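Local coordinates for calmodulin, putative (Toxoplasma gondii, PDB 6TJ6), which is a calmodulin-like EF-hand protein that binds calcium and is bound here to a chain of another protein, at residues C35-T40 against A65-E70; G86-D91 against G122-A127. All blocks are in the same frame, centred on the assembly; numbering follows the deposited sequence.

Contact 1. Residues C35-T40 against A65-E70; sequences CGVSPT and ASYNPE
Tyr67 lies across the backbone of Gly36, Val37 and Ser38, where two linkers of an EF-hand protein meet. Residues 35-40 join helix 26-34 to helix 41-46. Residues 65-68 join helix 53-64 to helix 69-78, which Pro69 and Glu70 begin and which leads into the C-terminal half. With chi1 at -175°, Tyr67 extends its ring away from its own N and over the 35-40 linker. Val37 crosses it at a slant. Its CG1 sits over one ring face, displaced toward the rim, and its CG2 is 4.0 Å from Tyr67 CD1. The carbonyl oxygen of Gly36 meets the ring differently, at its edge and near its plane, with O 3.7 Å from Tyr67 CE1.

Pro69 sets its ring against the turn at Cys35 and Gly36. Pro69 CB is 3.7 Å from Gly36 O. The backbones come close here, with 5.2 Å between the CA atoms of Gly36 and Pro69. Val37 and Pro69 also both touch Leu64 of helix 53-64. The one hydrogen bond between the linkers fixes the far end of the tyrosine: Ser38 N donates to Tyr67 OH over 3.2 Å, nearly straight at 165°.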
loop_
_atom_site.group_PDB
_atom_site.type_symbol
_atom_site.label_atom_id
_atom_site.label_comp_id
_atom_site.label_asym_id
_atom_site.label_seq_id
_atom_site.Cartn_x
_atom_site.Cartn_y
_atom_site.Cartn_z
ATOM N N CYS A 35 8.490 12.077 -4.140
ATOM C CA CYS A 35 7.873 13.134 -3.351
ATOM C C CYS A 35 8.181 14.523 -3.896
ATOM O O CYS A 35 7.890 15.519 -3.225
ATOM C CB CYS A 35 8.317 13.025 -1.892
ATOM S SG CYS A 35 7.873 11.450 -1.115
ATOM N N GLY A 36 8.761 14.608 -5.092
ATOM C CA GLY A 36 9.076 15.879 -5.709
ATOM C C GLY A 36 10.397 16.490 -5.306
ATOM O O GLY A 36 10.603 17.686 -5.542
ATOM N N VAL A 37 11.300 15.719 -4.707
ATOM C CA VAL A 37 12.599 16.221 -4.275
ATOM C C VAL A 37 13.668 15.735 -5.243
ATOM O O VAL A 37 13.773 14.533 -5.518
ATOM C CB VAL A 37 12.918 15.776 -2.836
ATOM C CG1 VAL A 37 14.327 16.202 -2.455
ATOM C CG2 VAL A 37 11.901 16.364 -1.866
ATOM N N SER A 38 14.456 16.672 -5.768
ATOM C CA SER A 38 15.618 16.346 -6.583
ATOM C C SER A 38 16.876 16.508 -5.740
ATOM O O SER A 38 17.416 17.617 -5.647
ATOM C CB SER A 38 15.695 17.243 -7.820
ATOM O OG SER A 38 14.516 17.154 -8.596
ATOM N N PRO A 39 17.366 15.444 -5.109
ATOM C CA PRO A 39 18.566 15.578 -4.279
ATOM C C PRO A 39 19.783 15.940 -5.114
ATOM O O PRO A 39 19.902 15.562 -6.282
ATOM C CB PRO A 39 18.720 14.189 -3.646
ATOM C CG PRO A 39 18.022 13.267 -4.590
ATOM C CD PRO A 39 16.871 14.056 -5.148
ATOM N N THR A 40 20.686 16.700 -4.500
ATOM C CA THR A 40 21.931 17.056 -5.153
ATOM C C THR A 40 22.809 15.816 -5.312
ATOM O O THR A 40 22.631 14.823 -4.602
ATOM C CB THR A 40 22.670 18.124 -4.350
ATOM O OG1 THR A 40 23.118 17.567 -3.108
ATOM C CG2 THR A 40 21.756 19.312 -4.073
ATOM N N ALA A 65 12.432 20.654 5.195
ATOM C CA ALA A 65 12.553 21.855 6.011
ATOM C C ALA A 65 13.312 22.964 5.297
ATOM O O ALA A 65 13.211 24.127 5.699
ATOM C CB ALA A 65 13.239 21.519 7.334
ATOM N N SER A 66 14.070 22.635 4.253
ATOM C CA SER A 66 14.816 23.625 3.488
ATOM C C SER A 66 14.525 23.570 1.996
ATOM O O SER A 66 15.160 24.302 1.228
ATOM C CB SER A 66 16.323 23.448 3.719
ATOM O OG SER A 66 16.779 22.228 3.158
ATOM N N TYR A 67 13.582 22.735 1.565
ATOM C CA TYR A 67 13.334 22.476 0.149
ATOM C C TYR A 67 11.833 22.350 -0.054
ATOM O O TYR A 67 11.215 21.425 0.481
ATOM C CB TYR A 67 14.057 21.197 -0.293
ATOM C CG TYR A 67 13.988 20.853 -1.771
ATOM C CD1 TYR A 67 12.864 20.244 -2.315
ATOM C CD2 TYR A 67 15.072 21.091 -2.605
ATOM C CE1 TYR A 67 12.811 19.914 -3.657
ATOM C CE2 TYR A 67 15.029 20.762 -3.944
ATOM C CZ TYR A 67 13.897 20.174 -4.465
ATOM O OH TYR A 67 13.852 19.846 -5.798
ATOM N N ASN A 68 11.246 23.276 -0.814
ATOM C CA ASN A 68 9.819 23.232 -1.090
ATOM C C ASN A 68 9.589 22.579 -2.444
ATOM O O ASN A 68 9.931 23.178 -3.475
ATOM C CB ASN A 68 9.215 24.635 -1.062
ATOM C CG ASN A 68 7.700 24.625 -1.193
ATOM O OD1 ASN A 68 7.074 23.566 -1.267
ATOM N ND2 ASN A 68 7.103 25.811 -1.210
ATOM N N PRO A 69 9.017 21.371 -2.495
ATOM C CA PRO A 69 8.833 20.696 -3.794
ATOM C C PRO A 69 8.043 21.498 -4.815
ATOM O O PRO A 69 8.435 21.549 -5.986
ATOM C CB PRO A 69 8.104 19.404 -3.400
ATOM C CG PRO A 69 8.535 19.145 -2.003
ATOM C CD PRO A 69 8.658 20.501 -1.363
ATOM N N GLU A 70 6.935 22.117 -4.406
ATOM C CA GLU A 70 6.101 22.853 -5.353
ATOM C C GLU A 70 6.900 23.946 -6.054
ATOM O O GLU A 70 6.899 24.043 -7.291
ATOM C CB GLU A 70 4.896 23.448 -4.622
ATOM C CG GLU A 70 3.971 24.268 -5.504
ATOM C CD GLU A 70 2.756 24.785 -4.755
ATOM O OE1 GLU A 70 2.927 25.610 -3.833
ATOM O OE2 GLU A 70 1.629 24.360 -5.084
#

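Contact 2. Residues G86-D91 against G122-A127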
loop_
_atom_site.group_PDB
_atom_site.type_symbol
_atom_site.label_atom_id
_atom_site.label_comp_id
_atom_site.label_asym_id
_atom_site.label_seq_id
_atom_site.Cartn_x
_atom_site.Cartn_y
_atom_site.Cartn_z
ATOM N N GLY A 86 3.676 31.092 -18.263
ATOM C CA GLY A 86 3.256 30.020 -17.385
ATOM C C GLY A 86 2.940 28.725 -18.093
ATOM O O GLY A 86 2.159 27.924 -17.576
ATOM N N THR A 87 3.521 28.494 -19.272
ATOM C CA THR A 87 3.217 27.311 -20.063
ATOM C C THR A 87 4.498 26.697 -20.613
ATOM O O THR A 87 5.495 27.389 -20.831
ATOM C CB THR A 87 2.279 27.622 -21.237
ATOM O OG1 THR A 87 3.005 28.315 -22.260
ATOM C CG2 THR A 87 1.094 28.472 -20.799
ATOM N N VAL A 88 4.453 25.383 -20.846
ATOM C CA VAL A 88 5.506 24.674 -21.561
ATOM C C VAL A 88 4.860 23.790 -22.620
ATOM O O VAL A 88 3.714 23.352 -22.478
ATOM C CB VAL A 88 6.406 23.828 -20.628
ATOM C CG1 VAL A 88 7.082 24.705 -19.584
ATOM C CG2 VAL A 88 5.612 22.704 -19.973
ATOM N N SER A 89 5.611 23.531 -23.690
ATOM C CA SER A 89 5.098 22.749 -24.807
ATOM C C SER A 89 4.885 21.295 -24.399
ATOM O O SER A 89 5.762 20.673 -23.791
ATOM C CB SER A 89 6.059 22.833 -25.990
ATOM O OG SER A 89 5.892 21.725 -26.855
ATOM N N ALA A 90 3.717 20.751 -24.748
ATOM C CA ALA A 90 3.388 19.387 -24.349
ATOM C C ALA A 90 4.215 18.362 -25.118
ATOM O O ALA A 90 4.680 17.372 -24.539
ATOM C CB ALA A 90 1.894 19.130 -24.546
ATOM N N ASP A 91 4.408 18.574 -26.422
ATOM C CA ASP A 91 5.148 17.595 -27.213
ATOM C C ASP A 91 6.636 17.617 -26.883
ATOM O O ASP A 91 7.296 16.574 -26.951
ATOM C CB ASP A 91 4.912 17.834 -28.705
ATOM C CG ASP A 91 5.178 16.597 -29.543
ATOM N N GLY A 122 -1.928 22.073 -26.494
ATOM C CA GLY A 122 -0.518 21.958 -26.811
ATOM C C GLY A 122 0.404 22.602 -25.804
ATOM O O GLY A 122 1.626 22.453 -25.923
ATOM N N LYS A 123 -0.139 23.318 -24.828
ATOM C CA LYS A 123 0.591 23.948 -23.743
ATOM C C LYS A 123 0.279 23.223 -22.441
ATOM O O LYS A 123 -0.659 22.428 -22.350
ATOM C CB LYS A 123 0.222 25.434 -23.644
ATOM C CG LYS A 123 1.233 26.383 -24.268
ATOM C CD LYS A 123 1.815 25.853 -25.562
ATOM C CE LYS A 123 3.169 26.488 -25.827
ATOM N NZ LYS A 123 3.784 25.999 -27.089
ATOM N N ILE A 124 1.091 23.501 -21.425
ATOM C CA ILE A 124 0.900 22.949 -20.088
ATOM C C ILE A 124 1.096 24.073 -19.086
ATOM O O ILE A 124 2.171 24.681 -19.037
ATOM C CB ILE A 124 1.871 21.794 -19.792
ATOM C CG1 ILE A 124 1.592 20.601 -20.709
ATOM C CG2 ILE A 124 1.777 21.385 -18.327
ATOM C CD1 ILE A 124 2.457 19.394 -20.410
ATOM N N GLN A 125 0.073 24.335 -18.272
ATOM C CA GLN A 125 0.160 25.404 -17.285
ATOM C C GLN A 125 1.210 25.138 -16.209
ATOM O O GLN A 125 1.501 26.042 -15.419
ATOM C CB GLN A 125 -1.212 25.620 -16.638
ATOM C CG GLN A 125 -2.344 25.894 -17.624
ATOM C CD GLN A 125 -2.285 27.284 -18.235
ATOM O OE1 GLN A 125 -1.342 27.625 -18.948
ATOM N NE2 GLN A 125 -3.299 28.094 -17.958
ATOM N N TYR A 126 1.793 23.938 -16.190
ATOM C CA TYR A 126 2.733 23.406 -15.199
ATOM C C TYR A 126 2.535 23.877 -13.757
ATOM O O TYR A 126 2.638 23.058 -12.839
ATOM C CB TYR A 126 4.187 23.636 -15.650
ATOM C CG TYR A 126 4.724 25.052 -15.748
ATOM C CD1 TYR A 126 5.135 25.746 -14.616
ATOM C CD2 TYR A 126 4.906 25.658 -16.985
ATOM C CE1 TYR A 126 5.660 27.024 -14.710
ATOM C CE2 TYR A 126 5.434 26.933 -17.086
ATOM C CZ TYR A 126 5.806 27.612 -15.946
ATOM O OH TYR A 126 6.330 28.883 -16.039
ATOM N N ALA A 127 2.258 25.160 -13.518
ATOM C CA ALA A 127 1.919 25.584 -12.162
ATOM C C ALA A 127 0.661 24.871 -11.678
ATOM O O ALA A 127 0.672 24.178 -10.653
ATOM C CB ALA A 127 1.739 27.101 -12.107
#
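Tyr126 lays its ring against the backbone of Gly86 and Thr87. Tyr126 CE2 comes within 3.2 Å of Gly86 C, while Gly86 O lies over one ring face. The side chains of Val88 and Tyr126 cross at about a right angle. Val88 CG1 fits against Tyr126 CD2 at 3.5 Å, and Val88 CG2 leans on Ile124 CB. The same ring packs nearly parallel to Phe77 of helix 69-78, and Tyr126 OH is hydrogen-bonded to Asp81.

Ile124 fills the next hollow, beside Ala90, with Ala90 CB 4.1 Å from Ile124 CG1. On the other face from Val88 and Ile124, Lys123 bends at chi2 (39°) and crosses Thr87 at a slant. The fit is tight, with Lys123 CG 3.4 Å from Thr87 CB. The hydroxyl of Thr87 is hydrogen-bonded to Asp85.

Two good backbone bonds join the segments. Val88 N donates to Ile124 O over 3.0 Å, and Ala90 N to Gly122 O over 2.9 Å. No metal is bound to the loop containing Thr87. The short, irregular antiparallel pairing that these two bonds make between two loops, each leading into a helix, is that of a paired EF-hand domain.

How the contacts relate
From the N terminus, the chain runs through helices 7-15 and 26-34 to the first segment of contact 1. Helices 41-46 and 53-64 follow, and contact 1 closes this loop where helix 69-78 begins. It thus ties a linker of the N-terminal half to the start of the helix leading into the C-terminal half. Contact 2 opens only after that helix. It closes round helices 90-100 and 106-116, just before helix 127-134, and brings together the two loops of the C-terminal half, which are probably an EF-hand pair. The contacts therefore follow in series, neither nested nor crossed. The centres of contact 1 and contact 2 are about 21 Å apart. Helix 69-78 links them: Pro69 at its start belongs to contact 1, and its far end packs against contact 2.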